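Local coordinates for aldehyde dehydrogenase 12 (Zea mays, PDB 6D97), which oxidises L-glutamate-gamma-semialdehyde with NAD+, the last step of proline catabolism in plants, at residues Y321-S329 / L361-V369; V45-W53 / A245-S253. All coordinates share one frame; numbering follows the deposited sequence.

In the fold
The two contacts sit in different parts of an aldehyde dehydrogenase subunit, their centres about 30 Å apart and their nearest atoms about 13 Å apart. Contact 1 touches NAD through T368, whereas contact 2 approaches the pocket through K222. Contact 1 joins two loops, one after helix 309-321 and one before helix 371-382; its L367 side chain comes to about 7 Å from the dinucleotide. Contact 2 lies where strand 249-251, an outermost strand of the five-stranded parallel Rossmann sheet, meets strand 43-49. Its I251 side chain is about 4 Å from that of K222, an NAD-binding residue, and the N252 side chain is about 9 Å from NAD.

Contact 1 of 2, residues Y321-S329 / L361-V369; sequences YACSGQKCS and LTIGPVLTV
S324 and Q326 belong to the cysteine signature loop of the aldehyde dehydrogenase family, and both reach from it to the backbone of 361-369. Q326 does most of the work, because a terminal amide offers an acceptor and a donor side by side. Its chain starts with CG anti to the carbonyl carbon (chi1 -64°) and runs extended, so that the amide arrives beside the chain from P365 to L367. Q326 OE1 accepts L367 N at 2.8 Å in a fairly straight bond, 164° at the hydrogen. Q326 NE2 gives a weak bond to P365 O (3.0 Å) and a straighter one back to C323 O at 3.1 Å, which lies in the plane of the amide. The backbone N of Q326 meets that same C323 O from the opposite face of its plane, so side chain and turn are tied to one carbonyl. Water 3 donates to OE1 and accepts from OG1 of T368, which touches NAD.

S324 suits the other end, where a short hydroxyl is enough. S324 OG receives a weak bond from G364 N at 2.9 Å and lies 2.6 Å from water 2; that water donates to L361 O, and water 1 links the same carbonyl to C323 N. I363 CD1 lies 3.8 Å from S324 OG. Glycine fits at 364 because a CB there would run into CD of P365. Beyond the contact, F198 of the NAD pocket lies against Q326, and N199 bonds its carbonyl. G325, whose positive phi a glycine adopts easily, opens G325-Q326-K327-C328, the familiar GQ-x-C sequence of the aldehyde dehydrogenase active-site loop, with C328 probably the nucleophile as in relatives.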
loop_
_atom_site.group_PDB
_atom_site.type_symbol
_atom_site.label_atom_id
_atom_site.label_comp_id
_atom_site.label_asym_id
_atom_site.label_seq_id
_atom_site.Cartn_x
_atom_site.Cartn_y
_atom_site.Cartn_z
ATOM N N TYR A 321 -11.678 32.504 -15.609
ATOM C CA TYR A 321 -11.037 33.616 -16.295
ATOM C C TYR A 321 -9.577 33.863 -15.947
ATOM O O TYR A 321 -8.935 34.648 -16.654
ATOM C CB TYR A 321 -11.834 34.902 -16.049
ATOM C CG TYR A 321 -13.241 34.792 -16.573
ATOM C CD1 TYR A 321 -13.483 34.286 -17.845
ATOM C CD2 TYR A 321 -14.326 35.164 -15.789
ATOM C CE1 TYR A 321 -14.764 34.171 -18.330
ATOM C CE2 TYR A 321 -15.614 35.051 -16.264
ATOM C CZ TYR A 321 -15.827 34.555 -17.536
ATOM O OH TYR A 321 -17.108 34.438 -18.019
ATOM N N ALA A 322 -9.031 33.244 -14.901
ATOM C CA ALA A 322 -7.590 33.308 -14.697
ATOM C C ALA A 322 -6.883 32.752 -15.925
ATOM O O ALA A 322 -7.348 31.790 -16.542
ATOM C CB ALA A 322 -7.178 32.531 -13.446
ATOM N N CYS A 323 -5.768 33.382 -16.294
ATOM C CA CYS A 323 -5.056 33.086 -17.535
ATOM C C CYS A 323 -5.952 33.240 -18.758
ATOM O O CYS A 323 -5.693 32.618 -19.792
ATOM C CB CYS A 323 -4.447 31.678 -17.515
ATOM S SG CYS A 323 -3.421 31.334 -16.065
ATOM N N SER A 324 -7.009 34.050 -18.650
ATOM C CA SER A 324 -8.006 34.204 -19.712
ATOM C C SER A 324 -8.583 32.852 -20.123
ATOM O O SER A 324 -8.781 32.569 -21.305
ATOM C CB SER A 324 -7.417 34.939 -20.918
ATOM O OG SER A 324 -6.614 36.031 -20.505
ATOM N N GLY A 325 -8.828 31.997 -19.131
ATOM C CA GLY A 325 -9.427 30.697 -19.353
ATOM C C GLY A 325 -8.525 29.666 -19.991
ATOM O O GLY A 325 -8.987 28.550 -20.263
ATOM N N GLN A 326 -7.255 29.987 -20.230
ATOM C CA GLN A 326 -6.349 29.070 -20.920
ATOM C C GLN A 326 -5.750 28.057 -19.940
ATOM O O GLN A 326 -4.540 27.957 -19.746
ATOM C CB GLN A 326 -5.273 29.858 -21.654
ATOM C CG GLN A 326 -5.836 30.742 -22.758
ATOM C CD GLN A 326 -4.797 31.659 -23.352
ATOM O OE1 GLN A 326 -4.343 31.453 -24.479
ATOM N NE2 GLN A 326 -4.407 32.680 -22.595
ATOM N N LYS A 327 -6.645 27.293 -19.317
ATOM C CA LYS A 327 -6.293 26.147 -18.491
ATOM C C LYS A 327 -7.117 24.954 -18.949
ATOM O O LYS A 327 -8.315 25.093 -19.214
ATOM C CB LYS A 327 -6.559 26.425 -17.007
ATOM C CG LYS A 327 -5.815 27.625 -16.449
ATOM C CD LYS A 327 -6.108 27.811 -14.968
ATOM C CE LYS A 327 -5.024 28.632 -14.291
ATOM N NZ LYS A 327 -5.355 28.933 -12.879
ATOM N N CYS A 328 -6.487 23.779 -19.044
ATOM C CA CYS A 328 -7.277 22.587 -19.338
ATOM C C CYS A 328 -8.306 22.307 -18.254
ATOM O O CYS A 328 -9.199 21.481 -18.473
ATOM C CB CYS A 328 -6.382 21.359 -19.518
ATOM S SG CYS A 328 -4.627 21.657 -19.214
ATOM N N SER A 329 -8.204 22.976 -17.105
ATOM C CA SER A 329 -9.105 22.800 -15.975
ATOM C C SER A 329 -10.112 23.934 -15.826
ATOM O O SER A 329 -10.878 23.936 -14.858
ATOM C CB SER A 329 -8.295 22.661 -14.680
ATOM O OG SER A 329 -7.471 23.795 -14.459
ATOM N N LEU A 361 -2.443 41.529 -16.829
ATOM C CA LEU A 361 -2.683 40.239 -17.472
ATOM C C LEU A 361 -3.671 39.377 -16.692
ATOM O O LEU A 361 -3.616 38.147 -16.749
ATOM C CB LEU A 361 -1.371 39.489 -17.712
ATOM C CG LEU A 361 -0.559 40.088 -18.864
ATOM C CD1 LEU A 361 0.790 39.403 -19.007
ATOM C CD2 LEU A 361 -1.352 39.991 -20.158
ATOM N N THR A 362 -4.590 40.011 -15.966
ATOM C CA THR A 362 -5.762 39.297 -15.479
ATOM C C THR A 362 -6.777 39.047 -16.587
ATOM O O THR A 362 -7.718 38.270 -16.389
ATOM C CB THR A 362 -6.406 40.066 -14.325
ATOM O OG1 THR A 362 -6.466 41.460 -14.651
ATOM C CG2 THR A 362 -5.590 39.881 -13.054
ATOM N N ILE A 363 -6.625 39.724 -17.724
ATOM C CA ILE A 363 -7.168 39.308 -19.009
ATOM C C ILE A 363 -6.055 39.549 -20.018
ATOM O O ILE A 363 -5.200 40.416 -19.817
ATOM C CB ILE A 363 -8.459 40.069 -19.400
ATOM C CG1 ILE A 363 -9.160 39.393 -20.585
ATOM C CG2 ILE A 363 -8.147 41.514 -19.750
ATOM C CD1 ILE A 363 -9.768 38.053 -20.262
ATOM N N GLY A 364 -6.036 38.765 -21.092
ATOM C CA GLY A 364 -4.967 38.918 -22.050
ATOM C C GLY A 364 -5.084 38.111 -23.324
ATOM O O GLY A 364 -6.139 37.565 -23.662
ATOM N N PRO A 365 -3.973 38.037 -24.063
ATOM C CA PRO A 365 -3.969 37.319 -25.344
ATOM C C PRO A 365 -4.404 35.870 -25.181
ATOM O O PRO A 365 -4.137 35.224 -24.165
ATOM C CB PRO A 365 -2.507 37.415 -25.800
ATOM C CG PRO A 365 -1.936 38.564 -25.038
ATOM C CD PRO A 365 -2.648 38.582 -23.726
ATOM N N VAL A 366 -5.103 35.373 -26.200
ATOM C CA VAL A 366 -5.606 34.005 -26.246
ATOM C C VAL A 366 -4.897 33.333 -27.411
ATOM O O VAL A 366 -5.214 33.593 -28.580
ATOM C CB VAL A 366 -7.127 33.950 -26.406
ATOM C CG1 VAL A 366 -7.592 32.515 -26.437
ATOM C CG2 VAL A 366 -7.797 34.715 -25.276
ATOM N N LEU A 367 -3.938 32.461 -27.100
ATOM C CA LEU A 367 -2.942 32.071 -28.088
ATOM C C LEU A 367 -3.466 31.081 -29.122
ATOM O O LEU A 367 -2.825 30.905 -30.163
ATOM C CB LEU A 367 -1.709 31.487 -27.388
ATOM C CG LEU A 367 -0.924 32.413 -26.453
ATOM C CD1 LEU A 367 0.505 31.921 -26.266
ATOM C CD2 LEU A 367 -0.943 33.843 -26.966
ATOM N N THR A 368 -4.610 30.435 -28.879
ATOM C CA THR A 368 -5.096 29.425 -29.811
ATOM C C THR A 368 -6.532 29.648 -30.274
ATOM O O THR A 368 -7.069 28.795 -30.991
ATOM C CB THR A 368 -4.971 28.019 -29.210
ATOM O OG1 THR A 368 -5.725 27.943 -27.994
ATOM C CG2 THR A 368 -3.516 27.686 -28.933
ATOM N N VAL A 369 -7.174 30.753 -29.895
ATOM C CA VAL A 369 -8.502 31.087 -30.406
ATOM C C VAL A 369 -8.511 32.572 -30.744
ATOM O O VAL A 369 -8.210 33.408 -29.885
ATOM C CB VAL A 369 -9.631 30.772 -29.405
ATOM C CG1 VAL A 369 -10.994 30.848 -30.097
ATOM C CG2 VAL A 369 -9.433 29.410 -28.771
HETATM O O HOH W 1 -4.183 35.460 -15.248
HETATM O O HOH W 2 -4.593 36.379 -18.842
HETATM O O HOH W 3 -5.838 29.726 -26.180
#

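Contact 2 of 2, residues V45-W53 / A245-S253; sequences VQNFVQGSW and AEDMDFINS
N47 OD1 draws two N-H groups of N252 to itself, at one end of an antiparallel pairing between the N-terminal strand and an outermost strand of the Rossmann sheet. N252 N approaches N47 OD1 nearly along the C=O axis at 2.7 Å, while N252 ND2 stands above that carbonyl plane, 2.9 Å from N47 OD1, with the two amide planes turned 48° apart. Asparagine suits both places, since each amide has a further task: N47 ND2 bonds the O of A75, and N252 OD1 bonds S228, whereas N252 ND2 adds only a weak bond to Q46 O.

Next along the chains, F48 and F250 form a hydrogen-bonded pair. F250 N meets F48 O at 2.6 Å and F48 N meets F250 O at 2.9 Å, both in the carbonyl planes. A carboxylate serves the far end: D249 OD1 accepts Q50 N on its syn side at 3.2 Å, 33° out of the carboxylate plane, and OD2 bonds S88. Q50 and G51 are the central residues of a type I' turn from V49 to S52; a CB at G51 would press on the carbonyl O of Q50, so the turn calls for glycine there.

Around this frame lies the packing. W53, in cation-pi contact with R236, crosses F250 obliquely, and its ring carries F48 CD1 over its centre. The F250 ring turns its edge to V45 CG1 and to Q46 O, 3.5 Å from F250 CD2, while I235 of helix 229-240 touches its side chain. With CG of F48 anti to N (chi1 -167°), that ring runs out beside the loop before strand 249-251, where F48 CE2 at its edge meets A245 O at 3.1 Å.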
loop_
_atom_site.group_PDB
_atom_site.type_symbol
_atom_site.label_atom_id
_atom_site.label_comp_id
_atom_site.label_asym_id
_atom_site.label_seq_id
_atom_site.Cartn_x
_atom_site.Cartn_y
_atom_site.Cartn_z
ATOM N N VAL A 45 16.176 29.938 -28.809
ATOM C CA VAL A 45 15.919 28.675 -28.130
ATOM C C VAL A 45 16.576 27.568 -28.939
ATOM O O VAL A 45 16.345 27.456 -30.148
ATOM C CB VAL A 45 14.412 28.408 -27.970
ATOM C CG1 VAL A 45 14.180 27.092 -27.234
ATOM C CG2 VAL A 45 13.760 29.560 -27.247
ATOM N N GLN A 46 17.388 26.759 -28.275
ATOM C CA GLN A 46 18.134 25.704 -28.939
ATOM C C GLN A 46 17.589 24.340 -28.553
ATOM O O GLN A 46 16.840 24.182 -27.584
ATOM C CB GLN A 46 19.623 25.792 -28.593
ATOM C CG GLN A 46 20.271 27.104 -28.990
ATOM C CD GLN A 46 21.730 27.169 -28.605
ATOM O OE1 GLN A 46 22.075 27.610 -27.510
ATOM N NE2 GLN A 46 22.598 26.715 -29.501
ATOM N N ASN A 47 17.985 23.349 -29.336
ATOM C CA ASN A 47 17.738 21.961 -28.998
ATOM C C ASN A 47 18.897 21.420 -28.170
ATOM O O ASN A 47 19.998 21.974 -28.159
ATOM C CB ASN A 47 17.553 21.118 -30.261
ATOM C CG ASN A 47 16.567 21.737 -31.235
ATOM O OD1 ASN A 47 15.354 21.719 -31.008
ATOM N ND2 ASN A 47 17.083 22.294 -32.329
ATOM N N PHE A 48 18.631 20.326 -27.466
ATOM C CA PHE A 48 19.662 19.577 -26.762
ATOM C C PHE A 48 19.551 18.124 -27.187
ATOM O O PHE A 48 18.505 17.497 -26.989
ATOM C CB PHE A 48 19.510 19.710 -25.245
ATOM C CG PHE A 48 20.696 19.218 -24.471
ATOM C CD1 PHE A 48 21.802 20.031 -24.289
ATOM C CD2 PHE A 48 20.701 17.952 -23.914
ATOM C CE1 PHE A 48 22.890 19.588 -23.571
ATOM C CE2 PHE A 48 21.787 17.505 -23.195
ATOM C CZ PHE A 48 22.884 18.322 -23.027
ATOM N N VAL A 49 20.618 17.593 -27.775
ATOM C CA VAL A 49 20.612 16.223 -28.272
ATOM C C VAL A 49 22.035 15.694 -28.236
ATOM O O VAL A 49 22.995 16.429 -28.492
ATOM C CB VAL A 49 20.006 16.141 -29.690
ATOM C CG1 VAL A 49 20.917 16.812 -30.707
ATOM C CG2 VAL A 49 19.741 14.701 -30.080
ATOM N N GLN A 50 22.155 14.413 -27.894
ATOM C CA GLN A 50 23.439 13.727 -27.789
ATOM C C GLN A 50 24.416 14.499 -26.904
ATOM O O GLN A 50 25.624 14.506 -27.147
ATOM C CB GLN A 50 24.032 13.466 -29.177
ATOM C CG GLN A 50 22.987 13.065 -30.212
ATOM C CD GLN A 50 23.392 11.849 -31.012
ATOM O OE1 GLN A 50 23.541 10.756 -30.467
ATOM N NE2 GLN A 50 23.579 12.032 -32.313
ATOM N N GLY A 51 23.889 15.167 -25.877
ATOM C CA GLY A 51 24.701 15.769 -24.839
ATOM C C GLY A 51 25.156 17.196 -25.058
ATOM O O GLY A 51 25.986 17.681 -24.281
ATOM N N SER A 52 24.649 17.894 -26.071
ATOM C CA SER A 52 25.096 19.264 -26.288
ATOM C C SER A 52 23.967 20.112 -26.853
ATOM O O SER A 52 23.035 19.613 -27.490
ATOM C CB SER A 52 26.323 19.320 -27.211
ATOM O OG SER A 52 26.134 18.540 -28.377
ATOM N N TRP A 53 24.063 21.412 -26.586
ATOM C CA TRP A 53 23.133 22.377 -27.152
ATOM C C TRP A 53 23.435 22.593 -28.629
ATOM O O TRP A 53 24.593 22.750 -29.026
ATOM C CB TRP A 53 23.218 23.697 -26.387
ATOM C CG TRP A 53 22.660 23.590 -24.996
ATOM C CD1 TRP A 53 23.363 23.494 -23.827
ATOM C CD2 TRP A 53 21.277 23.547 -24.635
ATOM N NE1 TRP A 53 22.496 23.400 -22.763
ATOM C CE2 TRP A 53 21.210 23.431 -23.234
ATOM C CE3 TRP A 53 20.087 23.597 -25.366
ATOM C CZ2 TRP A 53 19.998 23.369 -22.549
ATOM C CZ3 TRP A 53 18.890 23.529 -24.687
ATOM C CH2 TRP A 53 18.852 23.421 -23.294
ATOM N N ALA A 245 24.136 14.936 -19.089
ATOM C CA ALA A 245 23.937 15.397 -20.457
ATOM C C ALA A 245 23.242 14.341 -21.307
ATOM O O ALA A 245 22.378 14.664 -22.131
ATOM C CB ALA A 245 25.282 15.782 -21.077
ATOM N N GLU A 246 23.586 13.069 -21.107
ATOM C CA GLU A 246 23.105 12.013 -21.987
ATOM C C GLU A 246 21.741 11.467 -21.592
ATOM O O GLU A 246 21.217 10.604 -22.303
ATOM C CB GLU A 246 24.116 10.860 -22.024
ATOM N N ASP A 247 21.150 11.942 -20.494
ATOM C CA ASP A 247 19.932 11.330 -19.976
ATOM C C ASP A 247 18.662 11.803 -20.676
ATOM O O ASP A 247 17.641 11.112 -20.597
ATOM C CB ASP A 247 19.810 11.578 -18.469
ATOM C CG ASP A 247 20.598 10.575 -17.650
ATOM O OD1 ASP A 247 21.498 9.925 -18.221
ATOM O OD2 ASP A 247 20.315 10.427 -16.441
ATOM N N MET A 248 18.686 12.950 -21.355
ATOM C CA MET A 248 17.480 13.414 -22.028
ATOM C C MET A 248 17.841 14.274 -23.230
ATOM O O MET A 248 18.955 14.794 -23.343
ATOM C CB MET A 248 16.558 14.191 -21.075
ATOM C CG MET A 248 17.086 15.547 -20.608
ATOM S SD MET A 248 16.718 16.944 -21.699
ATOM C CE MET A 248 14.935 17.038 -21.574
ATOM N N ASP A 249 16.864 14.426 -24.123
ATOM C CA ASP A 249 16.979 15.280 -25.292
ATOM C C ASP A 249 15.838 16.290 -25.304
ATOM O O ASP A 249 14.777 16.067 -24.716
ATOM C CB ASP A 249 16.961 14.464 -26.587
ATOM C CG ASP A 249 18.121 13.503 -26.678
ATOM O OD1 ASP A 249 19.274 13.935 -26.470
ATOM O OD2 ASP A 249 17.878 12.312 -26.942
ATOM N N PHE A 250 16.066 17.395 -26.009
ATOM C CA PHE A 250 15.118 18.501 -26.088
ATOM C C PHE A 250 14.976 18.889 -27.552
ATOM O O PHE A 250 15.953 19.321 -28.170
ATOM C CB PHE A 250 15.618 19.680 -25.245
ATOM C CG PHE A 250 14.647 20.817 -25.120
ATOM C CD1 PHE A 250 13.375 20.618 -24.602
ATOM C CD2 PHE A 250 15.029 22.100 -25.480
ATOM C CE1 PHE A 250 12.493 21.678 -24.470
ATOM C CE2 PHE A 250 14.157 23.164 -25.354
ATOM C CZ PHE A 250 12.886 22.956 -24.846
ATOM N N ILE A 251 13.783 18.718 -28.117
ATOM C CA ILE A 251 13.553 18.986 -29.533
ATOM C C ILE A 251 12.503 20.081 -29.669
ATOM O O ILE A 251 11.496 20.084 -28.951
ATOM C CB ILE A 251 13.135 17.716 -30.302
ATOM C CG1 ILE A 251 12.959 18.032 -31.791
ATOM C CG2 ILE A 251 11.862 17.113 -29.724
ATOM C CD1 ILE A 251 12.869 16.807 -32.685
ATOM N N ASN A 252 12.755 21.024 -30.573
ATOM C CA ASN A 252 11.781 22.032 -30.965
ATOM C C ASN A 252 11.394 21.777 -32.416
ATOM O O ASN A 252 12.269 21.601 -33.271
ATOM C CB ASN A 252 12.343 23.448 -30.806
ATOM C CG ASN A 252 12.775 23.763 -29.382
ATOM O OD1 ASN A 252 11.997 24.286 -28.587
ATOM N ND2 ASN A 252 14.032 23.476 -29.069
ATOM N N SER A 253 10.094 21.742 -32.687
ATOM C CA SER A 253 9.608 21.473 -34.035
ATOM C C SER A 253 8.118 21.766 -34.076
ATOM O O SER A 253 7.476 21.966 -33.041
ATOM C CB SER A 253 9.876 20.025 -34.461
ATOM O OG SER A 253 9.068 19.120 -33.728
HETATM O O HOH W 4 21.501 14.033 -24.753
#